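Local coordinates for protein rRNA adenine N-6-methyltransferase (Saccharopolyspora erythraea, PDB 6NVM) that dimethylates one adenine of 23S rRNA at N6, using S-adenosylmethionine as methyl donor, and so lowers ribosomal affinity for macrolide, lincosamide and streptogramin B antibiotics, at residues A[60-65]-A[161-166]; A[148-153]-A[192-197]; A[172-177]-A[182-187]. One frame throughout, in Å; residues are numbered along the deposited sequence. Where two conformers were deposited one is given.

Contact 1 (A[60-65]-A[161-166]); sequences ARIAET and TATMVT
Ile62 and Val165 come closest here: the delta methyl of Ile62, CD1, lies 3.5 Å from CG2 of Val165, and the two side chains cross at about a right angle. One turn further along the helix, a methyl pair does the same work. CG2 of Thr65 sits 3.7 Å from CG2 of Thr163, and that threonine methyl also meets the other branch of Ile62, its CG2, at 4.0 Å. Thr163 thus lies between the two helix residues, its CG2 touching both, while Ile62 spans two residues of the strand, with CG2 on Thr163 and CD1 on Val165.

Ile62 reaches both because CG2 stands anti to its backbone N while CG1 lies beside that N (chi1 -62°) and carries CD1 on toward Val165. No hydrogen bond crosses the contact. The axes of 60-65 and 161-166 approach to 8.8 Å and run nearly antiparallel, at 158°. Helix 56-65 covers this face of the central sheet of the Rossmann-like class I methyltransferase fold. Strand 159-167 lies in that sheet between the parallel strand 135-140 and the antiparallel strand 213-220.

In the second shell, the hydroxyl of Thr65 is turned back into its own helix, where OG1 donates to Arg61 O at 2.7 Å. Arg61 O also accepts the helical bond from Thr65 N, and the two donors approach from opposite faces of its carbonyl plane. This grip fixes the rotation of Thr65 and leaves CG2 to face the strand. Ile215 backs both Ile62 and Thr163. Beyond them, Ile62 touches Leu53 and Val165 lies near Ala140, both predicted to bind S-adenosylmethionine.

Contact 2 (A[148-153]-A[192-197]); sequences AIVDWC and FEWEFV
Val150 meets Trp194 in the main apolar touch between helix 146-155 and strand 192-200. CG1 of Val150 lies 3.6 Å from CH2 of the indole and 4.0 Å from CZ3, approaching the far end of the six-membered ring obliquely. The valine puts that methyl forward with CG1 anti to its backbone N (chi1 172°). The backbones stay well apart, with the CA atoms of Val150 and Trp194 10.9 Å from each other, and it is the long indole that bridges the distance. Phe170 and Arg174 of helix 168-175 also press on Val150.

A looser contact joins an aromatic ring to the backbone: CZ of Phe192 comes within 4.1 Å of the carbonyl oxygen Cys153 O, again obliquely. Ile159 packs against both Phe192 and Cys153.

Polar links lie outside the pair. The indole NE1 of Trp194 is bonded to Thr188 OG1, which anchors the pyrrole side of the ring while the benzo side goes to Val150. Glu193 and Glu195 form salt bridges with Arg219 and Arg217 of strand 213-220, the neighbour of this edge strand in the Rossmann-like sheet.

With no hydrogen bond between the two segments, what joins them is side-chain packing, one methyl-indole touch and a looser approach of Phe192 to a carbonyl oxygen, and the indole N-H of Trp194 is satisfied by Thr188 OG1.

Contact 3 (A[172-177]-A[182-187]); sequences RKRTGD and SRLTVM. With SO4 (sulfate ion), chain B.
Thr185 OG1 donates to Arg174 O at 2.7 Å, tilted 27° from the carbonyl plane, and this is the shortest polar bond across the contact. A weak bond of 3.4 Å from Ser182 N to Lys173 O lies beside it. Both acceptors belong to the last turn of helix 168-175, which closes in a Schellman motif with Gly176 at positive phi, so the end of one helix is tied to the start of the next across a short connection.

The Arg174 side chain bends at chi2 and lays CD against Ser182 OG at 3.6 Å, while NH1 meets the Leu184 methyl CD2, also at 3.6 Å. Val150 and Trp194 pack on the same arginine.

At the start of helix 183-188 a sulfate is bound, and its oxygen O3 is gripped twice: Ser182 OG donates to it at 2.7 Å and the backbone Leu184 N at 2.9 Å, the latter nearly straight at 161°. Ser182 is the N-cap residue, and its OG, anti to the backbone N (chi1 166°), is carried toward the anion. Arg183 NH1 approaches sulfate O2 near the guanidinium plane, at a distance too short to be taken literally; its NH2 is held by Glu239. Sulfate O4 lies over one face of the Arg174 guanidinium, without a hydrogen bond to it.

The anion, probably from the crystallisation liquor, is thus held by Leu184 N, the Ser182 hydroxyl and Arg183 where the N-terminal end of the helix and the arginines would probably favour negative charge, whereas the buried NE of Arg174 has no partner in the model.

Overall arrangement
From the N terminus, helix 56-65 comes first, and contact 1 closes the long loop that brings strand 159-167 back to it after four parallel strands have been laid down. Helix 146-155 lies inside that loop but pairs with strand 192-200 beyond it, so contacts 1 and 2 cross; they touch where Ala162 meets Cys153 and where Thr65 meets Val197. Contact 3, between successive helices 168-175 and 183-188, nests within the loop closed by contact 2 and adjoins it through Arg174 and Thr175, but does not touch contact 1. Together they join helices to the sheet from the inner strand 159-167 out to edge strand 192-200.

Contact 1 (A[60-65]-A[161-166])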
ATOM      1  N   ALA A  60      17.411   0.964   8.276  1.00 31.48           N
ATOM      2  CA  ALA A  60      17.108   2.185   9.019  1.00 35.60           C
ATOM      3  C   ALA A  60      16.116   3.056   8.260  1.00 34.21           C
ATOM      4  O   ALA A  60      15.234   3.682   8.861  1.00 33.97           O
ATOM      5  CB  ALA A  60      18.396   2.962   9.301  1.00 37.05           C
ATOM      6  N   ARG A  61      16.239   3.098   6.932  1.00 33.76           N
ATOM      7  CA  ARG A  61      15.311   3.868   6.110  1.00 34.10           C
ATOM      8  C   ARG A  61      13.886   3.345   6.251  1.00 30.88           C
ATOM      9  O   ARG A  61      12.933   4.128   6.348  1.00 33.30           O
ATOM     10  CB  ARG A  61      15.769   3.813   4.652  1.00 43.48           C
ATOM     11  CG  ARG A  61      14.941   4.628   3.686  1.00 55.58           C
ATOM     12  CD  ARG A  61      15.184   6.106   3.882  1.00 66.20           C
ATOM     13  NE  ARG A  61      14.556   6.898   2.831  1.00 74.82           N
ATOM     14  CZ  ARG A  61      14.468   8.222   2.846  1.00 81.84           C
ATOM     15  NH1 ARG A  61      14.964   8.912   3.866  1.00 83.86           N
ATOM     16  NH2 ARG A  61      13.878   8.857   1.842  1.00 83.97           N
ATOM     17  N   ILE A  62      13.722   2.022   6.274  1.00 25.91           N
ATOM     18  CA  ILE A  62      12.402   1.434   6.469  1.00 28.01           C
ATOM     19  C   ILE A  62      11.817   1.875   7.805  1.00 31.24           C
ATOM     20  O   ILE A  62      10.656   2.297   7.888  1.00 33.15           O
ATOM     21  CB  ILE A  62      12.484  -0.100   6.368  1.00 27.02           C
ATOM     22  CG1 ILE A  62      12.957  -0.509   4.970  1.00 26.87           C
ATOM     23  CG2 ILE A  62      11.134  -0.730   6.695  1.00 29.88           C
ATOM     24  CD1 ILE A  62      13.402  -1.952   4.869  1.00 29.22           C
ATOM     25  N   ALA A  63      12.607   1.767   8.875  1.00 30.52           N
ATOM     26  CA  ALA A  63      12.095   2.095  10.201  1.00 31.73           C
ATOM     27  C   ALA A  63      11.675   3.559  10.284  1.00 35.47           C
ATOM     28  O   ALA A  63      10.633   3.882  10.867  1.00 36.06           O
ATOM     29  CB  ALA A  63      13.148   1.772  11.260  1.00 30.85           C
ATOM     30  N   GLU A  64      12.473   4.459   9.700  1.00 33.84           N
ATOM     31  CA  GLU A  64      12.114   5.873   9.685  1.00 42.31           C
ATOM     32  C   GLU A  64      10.896   6.142   8.802  1.00 42.45           C
ATOM     33  O   GLU A  64      10.083   7.020   9.116  1.00 45.01           O
ATOM     34  CB  GLU A  64      13.319   6.694   9.220  1.00 52.15           C
ATOM     35  CG  GLU A  64      14.508   6.609  10.179  1.00 66.00           C
ATOM     36  CD  GLU A  64      15.826   7.030   9.550  1.00 79.23           C
ATOM     37  OE1 GLU A  64      15.926   7.043   8.302  1.00 83.43           O
ATOM     38  OE2 GLU A  64      16.768   7.344  10.310  1.00 83.48           O
ATOM     39  N   THR A  65      10.740   5.384   7.715  1.00 41.43           N
ATOM     40  CA  THR A  65       9.599   5.569   6.823  1.00 41.78           C
ATOM     41  C   THR A  65       8.280   5.235   7.507  1.00 40.78           C
ATOM     42  O   THR A  65       7.231   5.774   7.133  1.00 39.01           O
ATOM     43  CB  THR A  65       9.772   4.690   5.577  1.00 43.54           C
ATOM     44  OG1 THR A  65      10.895   5.149   4.821  1.00 43.89           O
ATOM     45  CG2 THR A  65       8.530   4.712   4.693  1.00 44.82           C
ATOM     46  N   THR A 161      -0.271   3.575   8.887  1.00 27.20           N
ATOM     47  CA  THR A 161       0.644   3.437   7.768  1.00 30.10           C
ATOM     48  C   THR A 161       1.007   1.975   7.576  1.00 30.32           C
ATOM     49  O   THR A 161       0.981   1.175   8.518  1.00 29.28           O
ATOM     50  CB  THR A 161       1.935   4.235   7.974  1.00 34.88           C
ATOM     51  OG1 THR A 161       2.683   3.650   9.047  1.00 36.87           O
ATOM     52  CG2 THR A 161       1.618   5.678   8.286  1.00 35.56           C
ATOM     53  N   ALA A 162       1.345   1.640   6.334  1.00 26.10           N
ATOM     54  CA  ALA A 162       1.869   0.329   5.985  1.00 26.22           C
ATOM     55  C   ALA A 162       3.114   0.563   5.148  1.00 30.60           C
ATOM     56  O   ALA A 162       3.043   1.201   4.093  1.00 32.83           O
ATOM     57  CB  ALA A 162       0.846  -0.511   5.218  1.00 29.39           C
ATOM     58  N   THR A 163       4.249   0.073   5.630  1.00 25.01           N
ATOM     59  CA  THR A 163       5.533   0.236   4.965  1.00 25.13           C
ATOM     60  C   THR A 163       5.988  -1.145   4.525  1.00 29.82           C
ATOM     61  O   THR A 163       6.107  -2.053   5.354  1.00 29.88           O
ATOM     62  CB  THR A 163       6.550   0.886   5.904  1.00 29.00           C
ATOM     63  OG1 THR A 163       6.050   2.161   6.326  1.00 29.79           O
ATOM     64  CG2 THR A 163       7.890   1.087   5.211  1.00 28.75           C
ATOM     65  N   MET A 164       6.251  -1.301   3.230  0.65 30.22           N
ATOM     66  CA  MET A 164       6.476  -2.617   2.657  0.65 32.61           C
ATOM     67  C   MET A 164       7.665  -2.589   1.714  0.65 33.23           C
ATOM     68  O   MET A 164       7.836  -1.639   0.942  0.65 32.87           O
ATOM     69  CB  MET A 164       5.238  -3.105   1.895  0.65 34.69           C
ATOM     70  CG  MET A 164       4.076  -3.456   2.791  0.65 37.08           C
ATOM     71  SD  MET A 164       2.543  -3.659   1.865  0.65 38.78           S
ATOM     72  CE  MET A 164       2.148  -1.955   1.483  0.65 36.90           C
ATOM     73  N   VAL A 165       8.477  -3.640   1.785  1.00 30.48           N
ATOM     74  CA  VAL A 165       9.506  -3.919   0.794  1.00 30.64           C
ATOM     75  C   VAL A 165       8.904  -4.927  -0.174  1.00 31.24           C
ATOM     76  O   VAL A 165       8.521  -6.032   0.232  1.00 31.10           O
ATOM     77  CB  VAL A 165      10.785  -4.469   1.442  1.00 31.86           C
ATOM     78  CG1 VAL A 165      11.831  -4.780   0.376  1.00 33.12           C
ATOM     79  CG2 VAL A 165      11.321  -3.489   2.459  1.00 31.53           C
ATOM     80  N   THR A 166       8.792  -4.540  -1.442  1.00 33.06           N
ATOM     81  CA  THR A 166       8.198  -5.374  -2.481  1.00 34.07           C
ATOM     82  C   THR A 166       9.134  -5.425  -3.680  1.00 34.79           C
ATOM     83  O   THR A 166      10.162  -4.749  -3.723  1.00 35.81           O
ATOM     84  CB  THR A 166       6.824  -4.839  -2.912  1.00 30.58           C
ATOM     85  OG1 THR A 166       6.991  -3.620  -3.653  1.00 33.26           O
ATOM     86  CG2 THR A 166       5.941  -4.573  -1.702  1.00 28.58           C
TER

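Contact 2 (A[148-153]-A[192-197])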
ATOM      1  N   ALA A 148      -1.990  -9.798  -1.551  1.00 33.26           N
ATOM      2  CA  ALA A 148      -2.810 -10.198  -0.413  1.00 30.44           C
ATOM      3  C   ALA A 148      -2.463  -9.384   0.831  1.00 27.14           C
ATOM      4  O   ALA A 148      -3.347  -9.054   1.632  1.00 27.82           O
ATOM      5  CB  ALA A 148      -2.640 -11.693  -0.153  1.00 33.04           C
ATOM      6  N   ILE A 149      -1.178  -9.068   1.020  1.00 30.28           N
ATOM      7  CA  ILE A 149      -0.767  -8.249   2.154  1.00 27.06           C
ATOM      8  C   ILE A 149      -1.311  -6.829   2.009  1.00 26.37           C
ATOM      9  O   ILE A 149      -1.816  -6.236   2.971  1.00 26.68           O
ATOM     10  CB  ILE A 149       0.770  -8.274   2.283  1.00 30.65           C
ATOM     11  CG1 ILE A 149       1.250  -9.666   2.710  1.00 34.82           C
ATOM     12  CG2 ILE A 149       1.274  -7.207   3.245  1.00 28.23           C
ATOM     13  CD1 ILE A 149       1.000 -10.009   4.174  1.00 32.14           C
ATOM     14  N   VAL A 150      -1.218  -6.260   0.808  1.00 27.92           N
ATOM     15  CA  VAL A 150      -1.820  -4.951   0.553  1.00 27.32           C
ATOM     16  C   VAL A 150      -3.304  -4.965   0.917  1.00 26.87           C
ATOM     17  O   VAL A 150      -3.802  -4.060   1.602  1.00 29.30           O
ATOM     18  CB  VAL A 150      -1.589  -4.537  -0.912  1.00 32.69           C
ATOM     19  CG1 VAL A 150      -2.370  -3.272  -1.262  1.00 34.55           C
ATOM     20  CG2 VAL A 150      -0.107  -4.323  -1.157  1.00 35.72           C
ATOM     21  N   ASP A 151      -4.036  -5.997   0.478  1.00 28.48           N
ATOM     22  CA  ASP A 151      -5.456  -6.089   0.818  1.00 28.12           C
ATOM     23  C   ASP A 151      -5.661  -6.182   2.326  1.00 28.33           C
ATOM     24  O   ASP A 151      -6.605  -5.596   2.868  1.00 27.07           O
ATOM     25  CB  ASP A 151      -6.103  -7.300   0.144  1.00 27.78           C
ATOM     26  CG  ASP A 151      -6.218  -7.156  -1.364  1.00 35.63           C
ATOM     27  OD1 ASP A 151      -6.175  -6.019  -1.880  1.00 36.09           O
ATOM     28  OD2 ASP A 151      -6.370  -8.201  -2.029  1.00 36.43           O
ATOM     29  N   TRP A 152      -4.803  -6.934   3.017  1.00 28.97           N
ATOM     30  CA  TRP A 152      -4.883  -7.003   4.472  1.00 28.81           C
ATOM     31  C   TRP A 152      -4.820  -5.605   5.079  1.00 26.19           C
ATOM     32  O   TRP A 152      -5.623  -5.250   5.950  1.00 26.83           O
ATOM     33  CB  TRP A 152      -3.750  -7.883   5.010  1.00 29.42           C
ATOM     34  CG  TRP A 152      -3.859  -8.212   6.471  1.00 27.42           C
ATOM     35  CD1 TRP A 152      -4.318  -9.374   7.014  1.00 28.78           C
ATOM     36  CD2 TRP A 152      -3.494  -7.371   7.577  1.00 27.26           C
ATOM     37  NE1 TRP A 152      -4.267  -9.310   8.387  1.00 29.98           N
ATOM     38  CE2 TRP A 152      -3.769  -8.089   8.755  1.00 28.75           C
ATOM     39  CE3 TRP A 152      -2.971  -6.079   7.684  1.00 27.45           C
ATOM     40  CZ2 TRP A 152      -3.532  -7.563  10.022  1.00 29.18           C
ATOM     41  CZ3 TRP A 152      -2.735  -5.561   8.945  1.00 28.14           C
ATOM     42  CH2 TRP A 152      -3.014  -6.300  10.093  1.00 27.73           C
ATOM     43  N   CYS A 153      -3.872  -4.792   4.606  1.00 28.84           N
ATOM     44  CA  CYS A 153      -3.700  -3.440   5.133  1.00 27.34           C
ATOM     45  C   CYS A 153      -4.863  -2.533   4.747  1.00 29.94           C
ATOM     46  O   CYS A 153      -5.343  -1.746   5.573  1.00 28.86           O
ATOM     47  CB  CYS A 153      -2.383  -2.855   4.629  1.00 28.03           C
ATOM     48  SG  CYS A 153      -0.904  -3.709   5.232  1.00 29.54           S
ATOM     49  N   PHE A 192      -6.689   6.314   0.935  1.00 29.64           N
ATOM     50  CA  PHE A 192      -5.277   6.025   1.153  1.00 30.16           C
ATOM     51  C   PHE A 192      -4.389   6.819   0.209  1.00 29.69           C
ATOM     52  O   PHE A 192      -4.684   6.943  -0.982  1.00 32.39           O
ATOM     53  CB  PHE A 192      -4.979   4.542   0.936  1.00 29.30           C
ATOM     54  CG  PHE A 192      -5.330   3.681   2.102  1.00 29.88           C
ATOM     55  CD1 PHE A 192      -6.608   3.164   2.242  1.00 30.69           C
ATOM     56  CD2 PHE A 192      -4.376   3.380   3.062  1.00 32.03           C
ATOM     57  CE1 PHE A 192      -6.928   2.376   3.320  1.00 28.63           C
ATOM     58  CE2 PHE A 192      -4.693   2.582   4.135  1.00 27.95           C
ATOM     59  CZ  PHE A 192      -5.970   2.086   4.264  1.00 28.50           C
ATOM     60  N   GLU A 193      -3.288   7.332   0.747  1.00 29.96           N
ATOM     61  CA  GLU A 193      -2.164   7.784  -0.062  1.00 31.42           C
ATOM     62  C   GLU A 193      -1.260   6.589  -0.355  1.00 28.94           C
ATOM     63  O   GLU A 193      -1.064   5.718   0.499  1.00 30.94           O
ATOM     64  CB  GLU A 193      -1.380   8.887   0.660  1.00 33.60           C
ATOM     65  CG  GLU A 193      -2.235  10.058   1.148  1.00 36.84           C
ATOM     66  CD  GLU A 193      -1.469  11.024   2.052  1.00 46.68           C
ATOM     67  OE1 GLU A 193      -0.335  10.708   2.457  1.00 45.27           O
ATOM     68  OE2 GLU A 193      -2.011  12.108   2.358  1.00 50.87           O
ATOM     69  N   TRP A 194      -0.752   6.522  -1.585  1.00 31.31           N
ATOM     70  CA  TRP A 194       0.191   5.492  -2.011  1.00 30.63           C
ATOM     71  C   TRP A 194       1.471   6.206  -2.420  1.00 35.51           C
ATOM     72  O   TRP A 194       1.448   7.053  -3.318  1.00 34.95           O
ATOM     73  CB  TRP A 194      -0.349   4.671  -3.188  1.00 29.17           C
ATOM     74  CG  TRP A 194      -1.638   3.913  -2.942  1.00 29.41           C
ATOM     75  CD1 TRP A 194      -2.863   4.442  -2.653  1.00 31.41           C
ATOM     76  CD2 TRP A 194      -1.824   2.494  -3.014  1.00 33.56           C
ATOM     77  NE1 TRP A 194      -3.797   3.438  -2.521  1.00 30.47           N
ATOM     78  CE2 TRP A 194      -3.183   2.234  -2.740  1.00 33.58           C
ATOM     79  CE3 TRP A 194      -0.970   1.416  -3.275  1.00 35.12           C
ATOM     80  CZ2 TRP A 194      -3.706   0.942  -2.719  1.00 35.14           C
ATOM     81  CZ3 TRP A 194      -1.488   0.133  -3.246  1.00 35.86           C
ATOM     82  CH2 TRP A 194      -2.845  -0.093  -2.971  1.00 37.25           C
ATOM     83  N   GLU A 195       2.584   5.853  -1.782  0.59 32.51           N
ATOM     84  CA  GLU A 195       3.823   6.602  -1.948  0.59 33.45           C
ATOM     85  C   GLU A 195       4.972   5.658  -2.272  0.59 32.39           C
ATOM     86  O   GLU A 195       5.148   4.631  -1.608  0.59 31.44           O
ATOM     87  CB  GLU A 195       4.122   7.419  -0.683  0.59 35.57           C
ATOM     88  CG  GLU A 195       3.040   8.458  -0.366  0.59 39.54           C
ATOM     89  CD  GLU A 195       3.229   9.147   0.980  0.59 48.25           C
ATOM     90  OE1 GLU A 195       4.115   8.730   1.756  0.59 50.14           O
ATOM     91  OE2 GLU A 195       2.481  10.109   1.263  0.59 48.88           O
ATOM     92  N   PHE A 196       5.741   6.002  -3.306  1.00 32.40           N
ATOM     93  CA  PHE A 196       6.961   5.283  -3.652  1.00 34.31           C
ATOM     94  C   PHE A 196       8.114   5.919  -2.886  1.00 34.65           C
ATOM     95  O   PHE A 196       8.363   7.124  -3.020  1.00 35.12           O
ATOM     96  CB  PHE A 196       7.213   5.345  -5.158  1.00 38.29           C
ATOM     97  CG  PHE A 196       8.425   4.576  -5.607  1.00 39.37           C
ATOM     98  CD1 PHE A 196       8.316   3.250  -5.985  1.00 38.82           C
ATOM     99  CD2 PHE A 196       9.670   5.180  -5.655  1.00 42.80           C
ATOM    100  CE1 PHE A 196       9.420   2.542  -6.400  1.00 40.46           C
ATOM    101  CE2 PHE A 196      10.780   4.473  -6.067  1.00 41.04           C
ATOM    102  CZ  PHE A 196      10.655   3.154  -6.441  1.00 40.54           C
ATOM    103  N   VAL A 197       8.813   5.125  -2.074  1.00 35.29           N
ATOM    104  CA  VAL A 197       9.874   5.681  -1.242  1.00 34.23           C
ATOM    105  C   VAL A 197      11.213   5.575  -1.967  1.00 36.05           C
ATOM    106  O   VAL A 197      11.862   6.593  -2.234  1.00 36.05           O
ATOM    107  CB  VAL A 197       9.917   4.997   0.136  1.00 34.80           C
ATOM    108  CG1 VAL A 197      11.107   5.489   0.946  1.00 33.39           C
ATOM    109  CG2 VAL A 197       8.621   5.268   0.891  1.00 34.23           C
TER

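Contact 3 (A[172-177]-A[182-187])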
ATOM      1  N   ARG A 172       6.150   0.282  -8.323  1.00 31.89           N
ATOM      2  CA  ARG A 172       5.991   1.359  -9.295  1.00 35.64           C
ATOM      3  C   ARG A 172       4.556   1.439  -9.806  1.00 36.70           C
ATOM      4  O   ARG A 172       3.989   2.533  -9.917  1.00 36.11           O
ATOM      5  CB  ARG A 172       6.962   1.162 -10.459  1.00 45.10           C
ATOM      6  CG  ARG A 172       8.420   1.447 -10.120  1.00 57.94           C
ATOM      7  CD  ARG A 172       9.247   1.575 -11.388  1.00 74.08           C
ATOM      8  NE  ARG A 172      10.664   1.794 -11.118  1.00 90.31           N
ATOM      9  CZ  ARG A 172      11.594   1.903 -12.063  1.00106.38           C
ATOM     10  NH1 ARG A 172      11.260   1.816 -13.343  1.00112.20           N
ATOM     11  NH2 ARG A 172      12.862   2.101 -11.727  1.00112.14           N
ATOM     12  N   LYS A 173       3.951   0.295 -10.125  1.00 42.79           N
ATOM     13  CA  LYS A 173       2.582   0.310 -10.629  1.00 50.15           C
ATOM     14  C   LYS A 173       1.615   0.824  -9.568  1.00 45.67           C
ATOM     15  O   LYS A 173       0.747   1.660  -9.855  1.00 44.24           O
ATOM     16  CB  LYS A 173       2.175  -1.087 -11.095  1.00 63.51           C
ATOM     17  CG  LYS A 173       0.997  -1.076 -12.065  1.00 77.54           C
ATOM     18  CD  LYS A 173       0.451  -2.473 -12.348  1.00 86.25           C
ATOM     19  CE  LYS A 173      -0.399  -2.994 -11.196  1.00 89.40           C
ATOM     20  NZ  LYS A 173      -1.345  -4.062 -11.629  1.00 91.53           N
ATOM     21  N   ARG A 174       1.753   0.339  -8.328  1.00 40.63           N
ATOM     22  CA  ARG A 174       0.809   0.693  -7.274  1.00 35.95           C
ATOM     23  C   ARG A 174       0.963   2.134  -6.808  1.00 35.95           C
ATOM     24  O   ARG A 174       0.054   2.661  -6.161  1.00 37.94           O
ATOM     25  CB  ARG A 174       0.974  -0.255  -6.079  1.00 39.44           C
ATOM     26  CG  ARG A 174       0.653  -1.719  -6.377  1.00 44.40           C
ATOM     27  CD  ARG A 174      -0.813  -1.921  -6.753  1.00 49.98           C
ATOM     28  NE  ARG A 174      -1.138  -3.330  -6.986  1.00 57.06           N
ATOM     29  CZ  ARG A 174      -1.745  -4.135  -6.115  1.00 63.05           C
ATOM     30  NH1 ARG A 174      -2.121  -3.694  -4.920  1.00 61.40           N
ATOM     31  NH2 ARG A 174      -1.984  -5.398  -6.439  1.00 67.93           N
ATOM     32  N   THR A 175       2.083   2.782  -7.116  1.00 34.20           N
ATOM     33  CA  THR A 175       2.304   4.173  -6.750  1.00 35.77           C
ATOM     34  C   THR A 175       2.317   5.105  -7.951  1.00 38.95           C
ATOM     35  O   THR A 175       2.543   6.306  -7.778  1.00 42.14           O
ATOM     36  CB  THR A 175       3.630   4.320  -5.993  1.00 33.30           C
ATOM     37  OG1 THR A 175       4.712   3.919  -6.848  1.00 34.33           O
ATOM     38  CG2 THR A 175       3.630   3.465  -4.724  1.00 32.24           C
ATOM     39  N   GLY A 176       2.092   4.590  -9.158  1.00 43.56           N
ATOM     40  CA  GLY A 176       2.148   5.419 -10.352  1.00 50.61           C
ATOM     41  C   GLY A 176       3.492   6.074 -10.579  1.00 54.46           C
ATOM     42  O   GLY A 176       3.554   7.181 -11.125  1.00 57.06           O
ATOM     43  N   ASP A 177       4.581   5.405 -10.192  1.00 48.59           N
ATOM     44  CA  ASP A 177       5.892   6.045 -10.194  1.00 51.14           C
ATOM     45  C   ASP A 177       6.414   6.318 -11.598  1.00 54.71           C
ATOM     46  O   ASP A 177       7.282   7.185 -11.756  1.00 54.32           O
ATOM     47  CB  ASP A 177       6.895   5.187  -9.425  1.00 49.29           C
ATOM     48  CG  ASP A 177       8.221   5.891  -9.212  1.00 53.27           C
ATOM     49  OD1 ASP A 177       8.225   6.978  -8.596  1.00 53.91           O
ATOM     50  OD2 ASP A 177       9.260   5.353  -9.649  1.00 55.17           O
ATOM     51  N   SER A 182      -2.444   1.606 -11.056  1.00 51.51           N
ATOM     52  CA  SER A 182      -3.259   0.456 -10.703  1.00 51.50           C
ATOM     53  C   SER A 182      -4.699   0.882 -10.445  1.00 46.12           C
ATOM     54  O   SER A 182      -4.958   1.938  -9.863  1.00 42.91           O
ATOM     55  CB  SER A 182      -2.683  -0.216  -9.457  1.00 55.69           C
ATOM     56  OG  SER A 182      -3.603  -1.126  -8.881  1.00 59.95           O
ATOM     57  N   ARG A 183      -5.638   0.046 -10.885  1.00 41.59           N
ATOM     58  CA  ARG A 183      -7.048   0.290 -10.609  1.00 39.41           C
ATOM     59  C   ARG A 183      -7.316   0.368  -9.110  1.00 35.55           C
ATOM     60  O   ARG A 183      -8.087   1.219  -8.651  1.00 29.87           O
ATOM     61  CB  ARG A 183      -7.885  -0.820 -11.246  1.00 42.11           C
ATOM     62  CG  ARG A 183      -9.374  -0.818 -10.893  1.00 49.99           C
ATOM     63  CD  ARG A 183     -10.037  -2.095 -11.407  1.00 58.33           C
ATOM     64  NE  ARG A 183     -11.214  -2.488 -10.632  1.00 64.71           N
ATOM     65  CZ  ARG A 183     -11.168  -3.114  -9.457  1.00 69.61           C
ATOM     66  NH1 ARG A 183     -10.001  -3.402  -8.892  1.00 71.17           N
ATOM     67  NH2 ARG A 183     -12.293  -3.437  -8.830  1.00 70.61           N
ATOM     68  N   LEU A 184      -6.713  -0.529  -8.331  1.00 36.48           N
ATOM     69  CA  LEU A 184      -6.932  -0.510  -6.890  1.00 37.94           C
ATOM     70  C   LEU A 184      -6.429   0.791  -6.273  1.00 31.13           C
ATOM     71  O   LEU A 184      -7.050   1.330  -5.353  1.00 29.50           O
ATOM     72  CB  LEU A 184      -6.250  -1.716  -6.243  1.00 37.62           C
ATOM     73  CG  LEU A 184      -6.428  -1.874  -4.729  1.00 37.95           C
ATOM     74  CD1 LEU A 184      -7.893  -2.069  -4.359  1.00 37.22           C
ATOM     75  CD2 LEU A 184      -5.599  -3.042  -4.217  1.00 39.09           C
ATOM     76  N   THR A 185      -5.313   1.320  -6.781  1.00 29.55           N
ATOM     77  CA  THR A 185      -4.798   2.588  -6.275  1.00 30.71           C
ATOM     78  C   THR A 185      -5.795   3.717  -6.514  1.00 30.37           C
ATOM     79  O   THR A 185      -6.047   4.535  -5.621  1.00 28.06           O
ATOM     80  CB  THR A 185      -3.455   2.914  -6.938  1.00 35.52           C
ATOM     81  OG1 THR A 185      -2.521   1.861  -6.673  1.00 35.23           O
ATOM     82  CG2 THR A 185      -2.888   4.220  -6.403  1.00 35.12           C
ATOM     83  N   VAL A 186      -6.375   3.772  -7.714  1.00 30.86           N
ATOM     84  CA  VAL A 186      -7.356   4.812  -8.024  1.00 29.93           C
ATOM     85  C   VAL A 186      -8.604   4.642  -7.163  1.00 29.95           C
ATOM     86  O   VAL A 186      -9.144   5.620  -6.628  1.00 29.78           O
ATOM     87  CB  VAL A 186      -7.692   4.783  -9.526  1.00 33.16           C
ATOM     88  CG1 VAL A 186      -8.796   5.788  -9.863  1.00 31.80           C
ATOM     89  CG2 VAL A 186      -6.439   5.049 -10.357  1.00 31.00           C
ATOM     90  N   MET A 187      -9.076   3.399  -7.016  0.61 27.70           N
ATOM     91  CA  MET A 187     -10.290   3.134  -6.247  0.61 30.70           C
ATOM     92  C   MET A 187     -10.135   3.550  -4.789  0.61 29.89           C
ATOM     93  O   MET A 187     -11.084   4.060  -4.180  0.61 29.83           O
ATOM     94  CB  MET A 187     -10.642   1.647  -6.328  0.61 35.57           C
ATOM     95  CG  MET A 187     -11.084   1.178  -7.705  0.61 41.91           C
ATOM     96  SD  MET A 187     -12.845   1.445  -8.003  0.61 47.57           S
ATOM     97  CE  MET A 187     -13.575   0.222  -6.921  0.61 50.93           C
TER
HETATM   98  S   SO4 B 301      -6.194  -4.113  -9.509  0.82 84.95           S
HETATM   99  O1  SO4 B 301      -6.162  -4.858 -10.765  0.82 86.18           O
HETATM  100  O2  SO4 B 301      -7.581  -3.862  -9.130  0.82 84.49           O
HETATM  101  O3  SO4 B 301      -5.493  -2.843  -9.683  0.82 83.10           O
HETATM  102  O4  SO4 B 301      -5.540  -4.891  -8.457  0.82 85.48           O